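Local coordinates for acinetobacter secreted protease CpaA (Acinetobacter nosocomialis M2, PDB 6O38), which probably cleaves extracellular proteins as a zinc metalloprotease that is exported by type II secretion and bound by the chaperone CpaB, at residues S37-A42 with D46-R51; T65-E70 with Y80-N85; A96-T101 with I109-A114; S163-K168 with E187-Q192. All blocks are in the same frame, centred on the assembly; numbering follows the deposited sequence.

In the fold
Contacts 1 to 4 follow one another along the N-terminal part of the chain, which carries StcE-type beta-sandwich domains. Contacts 1 and 2 are buried and share the antiparallel neighbours 47-52 and 79-85; both are apolar, contact 1 aliphatic and contact 2 made by methyls on one phenylalanine ring. Contact 3, about 19 Å from contact 2 between centres, joins the end of strand 90-98 to the loop after strand 106-108 and is only partly buried. Contact 4 joins the short strand 166-167 and its approach to strand 183-195; one half sets an isoleucine methyl at the edge of a buried phenylalanine, the other an exposed lysine beside a glutamine. Pro68 of contact 2 packs against Tyr188 of contact 4.

Contact 1. Residues S37-A42 with D46-R51; sequences SLPTNA and DKITIR
Leu38 and Ile48 make the close-packed half of this contact. Their side chains slide past each other in opposite directions, and Leu38 CD2 settles against both branches of the isoleucine, 3.8 Å from Ile48 CG2 and 4.0 Å from Ile48 CD1. The same leucine methyl also reaches, less closely, to Ile50 CD1 at 4.4 Å. With CG1 of Ile48 anti to the carbonyl carbon (chi1 -71°) and CD1 extended beyond it (chi2 -173°), the longer branch reaches to the proline. That outstretched methyl meets it tip to tip: Ile48 CD1 lies 3.7 Å from Pro39 CD and 4.1 Å from Pro39 CG. Trp91 of strand 90-98 touches Leu38 and Ile48, and its NE1 is hydrogen-bonded to Pro39 O, while Phe82 adds its ring beside Leu38.

The other end, where the chain turns back from Ala42 to Asp46, is looser. Ala42 and Asp46 have their CA atoms 6.9 Å apart, yet the side chains meet through a single pair, Ala42 CB and Asp46 OD2 at 3.9 Å. This carboxylate oxygen is engaged by Asn43 N, a hydrogen bond within the turn. Asp46 is itself buried, and Trp91 touches it and Ala42; Thr40 and Asn41, between Pro39 and Ala42, are exposed. With no hydrogen bond crossing between the segments, side-chain packing is what joins them: the loop 37-42 lies against strand 47-52, which runs between strands 22-27 and 79-85, consistent with the apolar core of a StcE-type beta-sandwich domain.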
loop_
_atom_site.group_PDB
_atom_site.type_symbol
_atom_site.label_atom_id
_atom_site.label_comp_id
_atom_site.label_asym_id
_atom_site.label_seq_id
_atom_site.Cartn_x
_atom_site.Cartn_y
_atom_site.Cartn_z
ATOM N N SER A 37 8.916 -23.922 3.405
ATOM C CA SER A 37 7.703 -23.981 4.206
ATOM C C SER A 37 7.752 -25.208 5.104
ATOM O O SER A 37 8.376 -26.218 4.767
ATOM C CB SER A 37 6.446 -24.019 3.329
ATOM O OG SER A 37 6.404 -25.201 2.550
ATOM N N LEU A 38 7.085 -25.105 6.258
ATOM C CA LEU A 38 6.961 -26.177 7.231
ATOM C C LEU A 38 5.680 -26.972 6.988
ATOM O O LEU A 38 4.684 -26.423 6.505
ATOM C CB LEU A 38 6.956 -25.610 8.648
ATOM C CG LEU A 38 8.216 -24.847 9.065
ATOM C CD1 LEU A 38 8.066 -24.278 10.466
ATOM C CD2 LEU A 38 9.443 -25.745 8.978
ATOM N N PRO A 39 5.677 -28.266 7.304
ATOM C CA PRO A 39 4.492 -29.084 7.020
ATOM C C PRO A 39 3.361 -28.796 7.996
ATOM O O PRO A 39 3.584 -28.557 9.184
ATOM C CB PRO A 39 5.009 -30.517 7.172
ATOM C CG PRO A 39 6.121 -30.396 8.158
ATOM C CD PRO A 39 6.767 -29.060 7.896
ATOM N N THR A 40 2.133 -28.821 7.474
ATOM C CA THR A 40 0.959 -28.632 8.319
ATOM C C THR A 40 0.666 -29.881 9.142
ATOM O O THR A 40 0.415 -29.794 10.349
ATOM C CB THR A 40 -0.253 -28.254 7.462
ATOM O OG1 THR A 40 -0.267 -29.052 6.272
ATOM C CG2 THR A 40 -0.201 -26.781 7.085
ATOM N N ASN A 41 0.691 -31.048 8.505
ATOM C CA ASN A 41 0.517 -32.300 9.226
ATOM C C ASN A 41 1.788 -32.626 10.000
ATOM O O ASN A 41 2.884 -32.641 9.431
ATOM C CB ASN A 41 0.182 -33.427 8.249
ATOM C CG ASN A 41 -0.965 -34.295 8.728
ATOM O OD1 ASN A 41 -1.727 -33.905 9.613
ATOM N ND2 ASN A 41 -1.098 -35.479 8.140
ATOM N N ALA A 42 1.647 -32.878 11.300
ATOM C CA ALA A 42 2.798 -33.168 12.146
ATOM C C ALA A 42 2.313 -33.724 13.475
ATOM O O ALA A 42 1.138 -33.595 13.831
ATOM C CB ALA A 42 3.661 -31.922 12.376
ATOM N N ASP A 46 7.463 -32.853 17.334
ATOM C CA ASP A 46 8.360 -32.921 16.190
ATOM C C ASP A 46 9.252 -31.686 16.139
ATOM O O ASP A 46 8.801 -30.564 16.387
ATOM C CB ASP A 46 7.563 -33.050 14.893
ATOM C CG ASP A 46 6.864 -34.391 14.769
ATOM O OD1 ASP A 46 7.013 -35.226 15.686
ATOM O OD2 ASP A 46 6.168 -34.609 13.755
ATOM N N LYS A 47 10.526 -31.899 15.818
ATOM C CA LYS A 47 11.519 -30.834 15.773
ATOM C C LYS A 47 12.053 -30.693 14.355
ATOM O O LYS A 47 12.422 -31.689 13.723
ATOM C CB LYS A 47 12.670 -31.113 16.745
ATOM C CG LYS A 47 13.796 -30.094 16.676
ATOM C CD LYS A 47 14.939 -30.456 17.611
ATOM C CE LYS A 47 14.500 -30.420 19.067
ATOM N NZ LYS A 47 15.632 -30.700 19.992
ATOM N N ILE A 48 12.093 -29.456 13.862
ATOM C CA ILE A 48 12.652 -29.137 12.553
ATOM C C ILE A 48 13.681 -28.032 12.734
ATOM O O ILE A 48 13.401 -27.019 13.385
ATOM C CB ILE A 48 11.563 -28.705 11.551
ATOM C CG1 ILE A 48 10.693 -29.899 11.156
ATOM C CG2 ILE A 48 12.187 -28.063 10.320
ATOM C CD1 ILE A 48 9.704 -29.591 10.053
ATOM N N THR A 49 14.870 -28.228 12.166
ATOM C CA THR A 49 15.943 -27.246 12.236
ATOM C C THR A 49 16.405 -26.911 10.826
ATOM O O THR A 49 16.748 -27.810 10.051
ATOM C CB THR A 49 17.120 -27.763 13.071
ATOM O OG1 THR A 49 16.686 -27.994 14.417
ATOM C CG2 THR A 49 18.256 -26.751 13.077
ATOM N N ILE A 50 16.414 -25.623 10.498
ATOM C CA ILE A 50 16.799 -25.138 9.177
ATOM C C ILE A 50 18.163 -24.471 9.293
ATOM O O ILE A 50 18.333 -23.516 10.061
ATOM C CB ILE A 50 15.759 -24.166 8.602
ATOM C CG1 ILE A 50 14.381 -24.825 8.546
ATOM C CG2 ILE A 50 16.180 -23.694 7.218
ATOM C CD1 ILE A 50 13.286 -23.906 8.046
ATOM N N ARG A 51 19.132 -24.973 8.532
ATOM C CA ARG A 51 20.459 -24.385 8.447
ATOM C C ARG A 51 20.731 -23.955 7.012
ATOM O O ARG A 51 20.167 -24.511 6.064
ATOM C CB ARG A 51 21.544 -25.368 8.905
ATOM C CG ARG A 51 21.500 -25.716 10.383
ATOM C CD ARG A 51 22.635 -26.662 10.746
ATOM N NE ARG A 51 22.647 -26.994 12.167
ATOM C CZ ARG A 51 23.531 -27.810 12.734
ATOM N NH1 ARG A 51 23.468 -28.059 14.034
ATOM N NH2 ARG A 51 24.477 -28.381 11.998
#

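Contact 2. Residues T65-E70 with Y80-N85; sequences TNIPLE and YQFIFN
Thr65 and Ile67 both come to the same corner of the Phe82 ring. Thr65 opens the segment with CG2 4.1 Å from Phe82 CE1, an oblique approach by a methyl group. With chi1 at 70°, the threonine sends this methyl to the phenylalanine and keeps OG1 for the polar work of the turn: the hydroxyl is hydrogen-bonded to Thr62 O and takes a weak bond from Ile67 N, 3.3 Å from Thr65 OG1. Asn66, next in line, leaves the ring to its neighbours and ties the loop to strand 90-98 instead, its OD1 accepting from Ala93 N. Ile67 then returns to Phe82 and crosses it at about a right angle. Its CD1 meets the ring at the edge, near the ring plane, 3.8 Å from Phe82 CE1 and 4.2 Å from Phe82 CZ. Two methyls from residues two apart thus converge on Phe82 CE1, that of Ile67 at the edge and that of Thr65 obliquely.

Beyond Ile67 the loop turns to other partners. Pro68 and Leu69 pack on Trp174 of strand 172-178, which Ile67 touches as well, and Glu70 reaches the chaperone: its OE1 is hydrogen-bonded to Asn96 N of the CpaB chain.

Phe82 sits in the middle of strand 79-85, which has antiparallel neighbours in strands 47-52 and 90-98. The loop 65-70, between strands 58-61 and 71-74, reaches the CE1 side of its ring, and Ala93 of strand 90-98 also lies against Phe82.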
loop_
_atom_site.group_PDB
_atom_site.type_symbol
_atom_site.label_atom_id
_atom_site.label_comp_id
_atom_site.label_asym_id
_atom_site.label_seq_id
_atom_site.Cartn_x
_atom_site.Cartn_y
_atom_site.Cartn_z
ATOM N N THR A 65 3.259 -20.952 11.836
ATOM C CA THR A 65 4.124 -20.814 12.999
ATOM C C THR A 65 3.517 -19.795 13.960
ATOM O O THR A 65 2.431 -19.258 13.727
ATOM C CB THR A 65 5.538 -20.394 12.588
ATOM O OG1 THR A 65 5.517 -19.043 12.110
ATOM C CG2 THR A 65 6.067 -21.302 11.489
ATOM N N ASN A 66 4.231 -19.531 15.053
ATOM C CA ASN A 66 3.828 -18.519 16.020
ATOM C C ASN A 66 4.614 -17.222 15.858
ATOM O O ASN A 66 4.614 -16.386 16.769
ATOM C CB ASN A 66 3.973 -19.054 17.445
ATOM C CG ASN A 66 5.420 -19.272 17.845
ATOM O OD1 ASN A 66 6.256 -19.634 17.018
ATOM N ND2 ASN A 66 5.721 -19.051 19.119
ATOM N N ILE A 67 5.279 -17.040 14.723
ATOM C CA ILE A 67 6.055 -15.837 14.451
ATOM C C ILE A 67 5.129 -14.821 13.777
ATOM O O ILE A 67 4.600 -15.116 12.695
ATOM C CB ILE A 67 7.271 -16.140 13.570
ATOM C CG1 ILE A 67 8.252 -17.039 14.325
ATOM C CG2 ILE A 67 7.946 -14.852 13.127
ATOM C CD1 ILE A 67 9.455 -17.452 13.515
ATOM N N PRO A 68 4.910 -13.647 14.372
ATOM C CA PRO A 68 3.978 -12.675 13.773
ATOM C C PRO A 68 4.454 -12.085 12.454
ATOM O O PRO A 68 3.663 -11.407 11.786
ATOM C CB PRO A 68 3.864 -11.587 14.850
ATOM C CG PRO A 68 4.322 -12.245 16.120
ATOM C CD PRO A 68 5.377 -13.219 15.699
ATOM N N LEU A 69 5.704 -12.309 12.060
ATOM C CA LEU A 69 6.181 -11.826 10.774
ATOM C C LEU A 69 5.653 -12.709 9.650
ATOM O O LEU A 69 5.394 -13.901 9.837
ATOM C CB LEU A 69 7.710 -11.794 10.744
ATOM C CG LEU A 69 8.403 -11.036 11.881
ATOM C CD1 LEU A 69 9.912 -11.021 11.680
ATOM C CD2 LEU A 69 7.861 -9.620 12.002
ATOM N N GLU A 70 5.488 -12.109 8.471
ATOM C CA GLU A 70 4.943 -12.855 7.341
ATOM C C GLU A 70 5.974 -13.800 6.735
ATOM O O GLU A 70 5.639 -14.932 6.369
ATOM C CB GLU A 70 4.407 -11.894 6.280
ATOM C CG GLU A 70 2.891 -11.764 6.285
ATOM C CD GLU A 70 2.383 -10.723 5.307
ATOM O OE1 GLU A 70 3.156 -10.300 4.422
ATOM O OE2 GLU A 70 1.206 -10.324 5.428
ATOM N N TYR A 80 17.614 -21.855 12.415
ATOM C CA TYR A 80 16.268 -21.736 12.954
ATOM C C TYR A 80 15.777 -23.099 13.421
ATOM O O TYR A 80 15.971 -24.106 12.735
ATOM C CB TYR A 80 15.307 -21.166 11.909
ATOM C CG TYR A 80 15.612 -19.744 11.506
ATOM C CD1 TYR A 80 15.090 -18.676 12.221
ATOM C CD2 TYR A 80 16.419 -19.469 10.411
ATOM C CE1 TYR A 80 15.364 -17.372 11.860
ATOM C CE2 TYR A 80 16.699 -18.166 10.040
ATOM C CZ TYR A 80 16.169 -17.122 10.768
ATOM O OH TYR A 80 16.442 -15.823 10.407
ATOM N N GLN A 81 15.141 -23.126 14.589
ATOM C CA GLN A 81 14.647 -24.362 15.183
ATOM C C GLN A 81 13.181 -24.190 15.550
ATOM O O GLN A 81 12.813 -23.212 16.208
ATOM C CB GLN A 81 15.463 -24.745 16.422
ATOM C CG GLN A 81 15.138 -26.121 16.979
ATOM C CD GLN A 81 15.920 -26.436 18.238
ATOM O OE1 GLN A 81 16.277 -27.587 18.489
ATOM N NE2 GLN A 81 16.188 -25.412 19.041
ATOM N N PHE A 82 12.351 -25.141 15.127
ATOM C CA PHE A 82 10.921 -25.117 15.401
ATOM C C PHE A 82 10.503 -26.416 16.073
ATOM O O PHE A 82 11.023 -27.488 15.751
ATOM C CB PHE A 82 10.106 -24.914 14.116
ATOM C CG PHE A 82 10.349 -23.594 13.443
ATOM C CD1 PHE A 82 9.599 -22.480 13.782
ATOM C CD2 PHE A 82 11.323 -23.469 12.467
ATOM C CE1 PHE A 82 9.818 -21.265 13.162
ATOM C CE2 PHE A 82 11.548 -22.256 11.844
ATOM C CZ PHE A 82 10.794 -21.153 12.192
ATOM N N ILE A 83 9.563 -26.311 17.009
ATOM C CA ILE A 83 8.971 -27.465 17.676
ATOM C C ILE A 83 7.460 -27.348 17.544
ATOM O O ILE A 83 6.873 -26.349 17.975
ATOM C CB ILE A 83 9.382 -27.558 19.155
ATOM C CG1 ILE A 83 10.893 -27.762 19.280
ATOM C CG2 ILE A 83 8.631 -28.687 19.845
ATOM C CD1 ILE A 83 11.373 -27.919 20.706
ATOM N N PHE A 84 6.836 -28.360 16.947
ATOM C CA PHE A 84 5.402 -28.329 16.710
ATOM C C PHE A 84 4.639 -28.340 18.036
ATOM O O PHE A 84 5.202 -28.560 19.113
ATOM C CB PHE A 84 4.982 -29.511 15.834
ATOM C CG PHE A 84 3.636 -29.343 15.185
ATOM C CD1 PHE A 84 3.462 -28.448 14.142
ATOM C CD2 PHE A 84 2.548 -30.087 15.609
ATOM C CE1 PHE A 84 2.227 -28.292 13.542
ATOM C CE2 PHE A 84 1.311 -29.938 15.012
ATOM C CZ PHE A 84 1.150 -29.039 13.976
ATOM N N ASN A 85 3.335 -28.087 17.947
ATOM C CA ASN A 85 2.473 -28.062 19.125
ATOM C C ASN A 85 1.060 -28.409 18.679
ATOM O O ASN A 85 0.422 -27.619 17.979
ATOM C CB ASN A 85 2.515 -26.697 19.807
ATOM C CG ASN A 85 1.702 -26.659 21.085
ATOM O OD1 ASN A 85 0.488 -26.457 21.056
ATOM N ND2 ASN A 85 2.370 -26.848 22.217
#

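Contact 3. Residues A96-T101 with I109-A114; sequences ATVSPT and IPLTTA
The backbones come nearest at Pro100 and Ile109, whose CA atoms are 6.5 Å apart, as the end of strand 90-98 passes the loop that follows strand 106-108. Val98 carries most of the contact. Its CG1 lies 3.7 Å from Ile109 CG2 and 4.0 Å from Leu111 CD2. The other methyl, CG2, rests 3.6 Å from Pro110 O and 4.1 Å from Pro110 CG, so that one valine touches three successive residues. A bend in Ile109 (chi2 -55°) takes CD1 away from the valine side and onto the proline ring, 4.0 Å from Pro100 CD. Further along, Thr112 OG1 accepts from Ala114 N in an ST turn, which shapes the loop before strand 116-121. That strand runs parallel to strand 90-98, and its Val119 touches both Val98 and Ile109.

Nothing polar bonds across the two segments; the main-chain groups of Val98 pair with Lys118 and Leu120, those of Ile109 with Ala131 of strand 129-131, and Ser99 OG is hydrogen-bonded to Leu120 O. Cohesion here therefore rests on van der Waals packing of aliphatic and proline groups, including a valine methyl against the Pro110 carbonyl oxygen, while backbone pairing goes to neighbouring strands.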
loop_
_atom_site.group_PDB
_atom_site.type_symbol
_atom_site.label_atom_id
_atom_site.label_comp_id
_atom_site.label_asym_id
_atom_site.label_seq_id
_atom_site.Cartn_x
_atom_site.Cartn_y
_atom_site.Cartn_z
ATOM N N ALA A 96 17.221 -17.825 19.834
ATOM C CA ALA A 96 18.303 -17.516 20.761
ATOM C C ALA A 96 17.870 -16.418 21.724
ATOM O O ALA A 96 17.542 -15.304 21.302
ATOM C CB ALA A 96 19.552 -17.093 19.991
ATOM N N THR A 97 17.868 -16.731 23.016
ATOM C CA THR A 97 17.355 -15.835 24.043
ATOM C C THR A 97 18.508 -15.208 24.817
ATOM O O THR A 97 19.451 -15.903 25.212
ATOM C CB THR A 97 16.426 -16.584 25.001
ATOM O OG1 THR A 97 15.378 -17.217 24.255
ATOM C CG2 THR A 97 15.811 -15.626 26.009
ATOM N N VAL A 98 18.428 -13.895 25.026
ATOM C CA VAL A 98 19.364 -13.160 25.867
ATOM C C VAL A 98 18.552 -12.314 26.838
ATOM O O VAL A 98 17.490 -11.791 26.483
ATOM C CB VAL A 98 20.328 -12.289 25.029
ATOM C CG1 VAL A 98 19.564 -11.238 24.234
ATOM C CG2 VAL A 98 21.381 -11.639 25.918
ATOM N N SER A 99 19.035 -12.199 28.070
ATOM C CA SER A 99 18.299 -11.491 29.102
ATOM C C SER A 99 19.212 -10.543 29.864
ATOM O O SER A 99 20.417 -10.787 29.976
ATOM C CB SER A 99 17.655 -12.476 30.090
ATOM O OG SER A 99 16.812 -13.395 29.418
ATOM N N PRO A 100 18.664 -9.450 30.394
ATOM C CA PRO A 100 19.439 -8.619 31.322
ATOM C C PRO A 100 19.748 -9.388 32.596
ATOM O O PRO A 100 18.914 -10.141 33.104
ATOM C CB PRO A 100 18.514 -7.428 31.592
ATOM C CG PRO A 100 17.142 -7.943 31.300
ATOM C CD PRO A 100 17.315 -8.906 30.163
ATOM N N THR A 101 20.960 -9.194 33.114
ATOM C CA THR A 101 21.417 -9.945 34.273
ATOM C C THR A 101 21.653 -9.087 35.505
ATOM O O THR A 101 21.686 -9.632 36.614
ATOM C CB THR A 101 22.715 -10.701 33.948
ATOM O OG1 THR A 101 23.727 -9.770 33.548
ATOM C CG2 THR A 101 22.479 -11.701 32.825
ATOM N N ILE A 109 22.056 -4.632 26.117
ATOM C CA ILE A 109 21.790 -6.037 25.789
ATOM C C ILE A 109 22.810 -6.475 24.748
ATOM O O ILE A 109 22.888 -5.854 23.674
ATOM C CB ILE A 109 20.360 -6.226 25.273
ATOM C CG1 ILE A 109 19.349 -5.981 26.395
ATOM C CG2 ILE A 109 20.186 -7.621 24.692
ATOM C CD1 ILE A 109 19.589 -6.824 27.630
ATOM N N PRO A 110 23.606 -7.514 25.009
ATOM C CA PRO A 110 24.539 -8.020 23.990
ATOM C C PRO A 110 23.812 -8.910 22.990
ATOM O O PRO A 110 23.154 -9.881 23.371
ATOM C CB PRO A 110 25.563 -8.811 24.810
ATOM C CG PRO A 110 24.790 -9.274 26.004
ATOM C CD PRO A 110 23.783 -8.192 26.307
ATOM N N LEU A 111 23.929 -8.573 21.710
ATOM C CA LEU A 111 23.324 -9.345 20.637
ATOM C C LEU A 111 24.400 -10.028 19.802
ATOM O O LEU A 111 25.500 -9.498 19.620
ATOM C CB LEU A 111 22.460 -8.456 19.738
ATOM C CG LEU A 111 21.226 -7.825 20.388
ATOM C CD1 LEU A 111 20.421 -7.053 19.357
ATOM C CD2 LEU A 111 20.369 -8.885 21.061
ATOM N N THR A 112 24.072 -11.213 19.298
ATOM C CA THR A 112 24.962 -11.946 18.412
ATOM C C THR A 112 24.746 -11.476 16.974
ATOM O O THR A 112 24.039 -10.499 16.713
ATOM C CB THR A 112 24.736 -13.451 18.555
ATOM O OG1 THR A 112 23.451 -13.795 18.019
ATOM C CG2 THR A 112 24.797 -13.863 20.019
ATOM N N THR A 113 25.358 -12.174 16.021
ATOM C CA THR A 113 25.187 -11.878 14.605
ATOM C C THR A 113 24.019 -12.632 13.983
ATOM O O THR A 113 23.798 -12.513 12.774
ATOM C CB THR A 113 26.472 -12.199 13.834
ATOM O OG1 THR A 113 26.731 -13.608 13.896
ATOM C CG2 THR A 113 27.651 -11.443 14.429
ATOM N N ALA A 114 23.277 -13.405 14.775
ATOM C CA ALA A 114 22.124 -14.127 14.256
ATOM C C ALA A 114 21.064 -13.157 13.753
ATOM O O ALA A 114 20.817 -12.109 14.358
ATOM C CB ALA A 114 21.538 -15.037 15.336
#

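Contact 4. Residues S163-K168 with E187-Q192; sequences SSFTLK and EYIKPQ
Ser164 OG, hydrogen-bonded to both Asn231 ND2 and Asp234 OD2, pins the turn from which Phe165 reaches across to Ile189. Two consecutive inverse gamma turns, centred on Ser164 and Phe165, lead into the short strand 166-167; in the other segment, Glu187 and Tyr188 form a classic beta bulge facing Trp174, just before Ile189. The contact is consistent with a StcE-type beta-sandwich domain, joining strands 166-167 and 183-195.

Phe165 and Ile189 cross at about a right angle. Ile189 CD1 meets the ring in plane, at its edge, 3.8 Å from Phe165 CE1; the bend in the isoleucine (chi2 -68°) brings the methyl there. Tyr173 and Phe175 of strand 172-178 also meet Phe165 in edge-to-face stacks, so the ring is held within an aromatic group, while Leu210 lies beside Ile189.

The second half, at the exposed Lys168, is looser. Lys168 and Gln192 likewise cross at about a right angle without a hydrogen bond between them, and Gln192 OE1 has a weak bond to Ser208 OG. The lysine chain runs extended until its last torsion (chi4 -73°), which leaves NZ 4.1 Å from both Gln192 CG and Gln192 CD.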
loop_
_atom_site.group_PDB
_atom_site.type_symbol
_atom_site.label_atom_id
_atom_site.label_comp_id
_atom_site.label_asym_id
_atom_site.label_seq_id
_atom_site.Cartn_x
_atom_site.Cartn_y
_atom_site.Cartn_z
ATOM N N SER A 163 8.599 6.219 21.055
ATOM C CA SER A 163 7.262 5.824 21.463
ATOM C C SER A 163 7.286 5.244 22.878
ATOM O O SER A 163 8.334 5.127 23.518
ATOM C CB SER A 163 6.675 4.826 20.467
ATOM O OG SER A 163 6.643 5.374 19.160
ATOM N N SER A 164 6.103 4.873 23.374
ATOM C CA SER A 164 5.943 4.386 24.744
ATOM C C SER A 164 6.275 2.893 24.810
ATOM O O SER A 164 5.434 2.042 25.102
ATOM C CB SER A 164 4.531 4.662 25.241
ATOM O OG SER A 164 4.207 6.036 25.126
ATOM N N PHE A 165 7.546 2.584 24.551
ATOM C CA PHE A 165 8.018 1.199 24.536
ATOM C C PHE A 165 8.258 0.718 25.969
ATOM O O PHE A 165 9.383 0.465 26.405
ATOM C CB PHE A 165 9.277 1.065 23.689
ATOM C CG PHE A 165 9.037 1.220 22.215
ATOM C CD1 PHE A 165 8.383 0.233 21.498
ATOM C CD2 PHE A 165 9.478 2.348 21.542
ATOM C CE1 PHE A 165 8.160 0.373 20.141
ATOM C CE2 PHE A 165 9.264 2.491 20.184
ATOM C CZ PHE A 165 8.603 1.502 19.483
ATOM N N THR A 166 7.161 0.591 26.708
ATOM C CA THR A 166 7.208 0.028 28.048
ATOM C C THR A 166 6.898 -1.463 27.992
ATOM O O THR A 166 6.125 -1.925 27.149
ATOM C CB THR A 166 6.218 0.734 28.977
ATOM O OG1 THR A 166 4.932 0.804 28.351
ATOM C CG2 THR A 166 6.699 2.145 29.292
ATOM N N LEU A 167 7.507 -2.213 28.905
ATOM C CA LEU A 167 7.442 -3.671 28.898
ATOM C C LEU A 167 6.834 -4.151 30.208
ATOM O O LEU A 167 7.477 -4.072 31.261
ATOM C CB LEU A 167 8.832 -4.272 28.693
ATOM C CG LEU A 167 9.490 -4.017 27.338
ATOM C CD1 LEU A 167 11.002 -4.096 27.453
ATOM C CD2 LEU A 167 8.977 -5.013 26.310
ATOM N N LYS A 168 5.605 -4.648 30.144
ATOM C CA LYS A 168 4.960 -5.326 31.257
ATOM C C LYS A 168 4.754 -6.796 30.895
ATOM O O LYS A 168 5.107 -7.247 29.799
ATOM C CB LYS A 168 3.636 -4.647 31.618
ATOM C CG LYS A 168 2.501 -4.917 30.644
ATOM C CD LYS A 168 1.192 -4.326 31.153
ATOM C CE LYS A 168 0.054 -4.554 30.171
ATOM N NZ LYS A 168 0.163 -3.694 28.965
ATOM N N GLU A 187 8.629 -3.441 13.583
ATOM C CA GLU A 187 7.989 -4.220 12.532
ATOM C C GLU A 187 6.695 -4.883 12.972
ATOM O O GLU A 187 5.815 -5.100 12.137
ATOM C CB GLU A 187 8.946 -5.299 12.004
ATOM C CG GLU A 187 10.149 -4.755 11.241
ATOM C CD GLU A 187 9.776 -4.130 9.905
ATOM O OE1 GLU A 187 10.653 -3.495 9.282
ATOM O OE2 GLU A 187 8.611 -4.270 9.474
ATOM N N TYR A 188 6.559 -5.209 14.255
ATOM C CA TYR A 188 5.308 -5.728 14.791
ATOM C C TYR A 188 5.188 -5.312 16.247
ATOM O O TYR A 188 6.125 -5.500 17.028
ATOM C CB TYR A 188 5.229 -7.254 14.666
ATOM C CG TYR A 188 3.999 -7.842 15.321
ATOM C CD1 TYR A 188 2.767 -7.814 14.682
ATOM C CD2 TYR A 188 4.070 -8.421 16.582
ATOM C CE1 TYR A 188 1.639 -8.346 15.279
ATOM C CE2 TYR A 188 2.948 -8.956 17.187
ATOM C CZ TYR A 188 1.735 -8.916 16.531
ATOM O OH TYR A 188 0.616 -9.448 17.130
ATOM N N ILE A 189 4.035 -4.754 16.606
ATOM C CA ILE A 189 3.745 -4.330 17.969
ATOM C C ILE A 189 2.500 -5.072 18.431
ATOM O O ILE A 189 1.424 -4.912 17.842
ATOM C CB ILE A 189 3.542 -2.811 18.066
ATOM C CG1 ILE A 189 4.766 -2.068 17.525
ATOM C CG2 ILE A 189 3.256 -2.402 19.504
ATOM C CD1 ILE A 189 6.009 -2.238 18.369
ATOM N N LYS A 190 2.643 -5.876 19.476
ATOM C CA LYS A 190 1.495 -6.567 20.047
ATOM C C LYS A 190 0.581 -5.547 20.712
ATOM O O LYS A 190 1.015 -4.856 21.644
ATOM C CB LYS A 190 1.946 -7.624 21.049
ATOM C CG LYS A 190 0.808 -8.285 21.809
ATOM C CD LYS A 190 1.301 -9.489 22.595
ATOM C CE LYS A 190 0.195 -10.082 23.452
ATOM N NZ LYS A 190 0.718 -11.113 24.392
ATOM N N PRO A 191 -0.668 -5.413 20.278
ATOM C CA PRO A 191 -1.512 -4.328 20.785
ATOM C C PRO A 191 -1.964 -4.561 22.216
ATOM O O PRO A 191 -2.185 -5.693 22.653
ATOM C CB PRO A 191 -2.705 -4.337 19.825
ATOM C CG PRO A 191 -2.795 -5.761 19.381
ATOM C CD PRO A 191 -1.370 -6.241 19.282
ATOM N N GLN A 192 -2.093 -3.460 22.953
ATOM C CA GLN A 192 -2.756 -3.467 24.249
ATOM C C GLN A 192 -4.252 -3.298 24.019
ATOM O O GLN A 192 -4.696 -2.249 23.540
ATOM C CB GLN A 192 -2.226 -2.351 25.148
ATOM C CG GLN A 192 -2.841 -2.349 26.539
ATOM C CD GLN A 192 -2.507 -1.099 27.328
ATOM O OE1 GLN A 192 -1.659 -0.303 26.926
ATOM N NE2 GLN A 192 -3.183 -0.916 28.456
#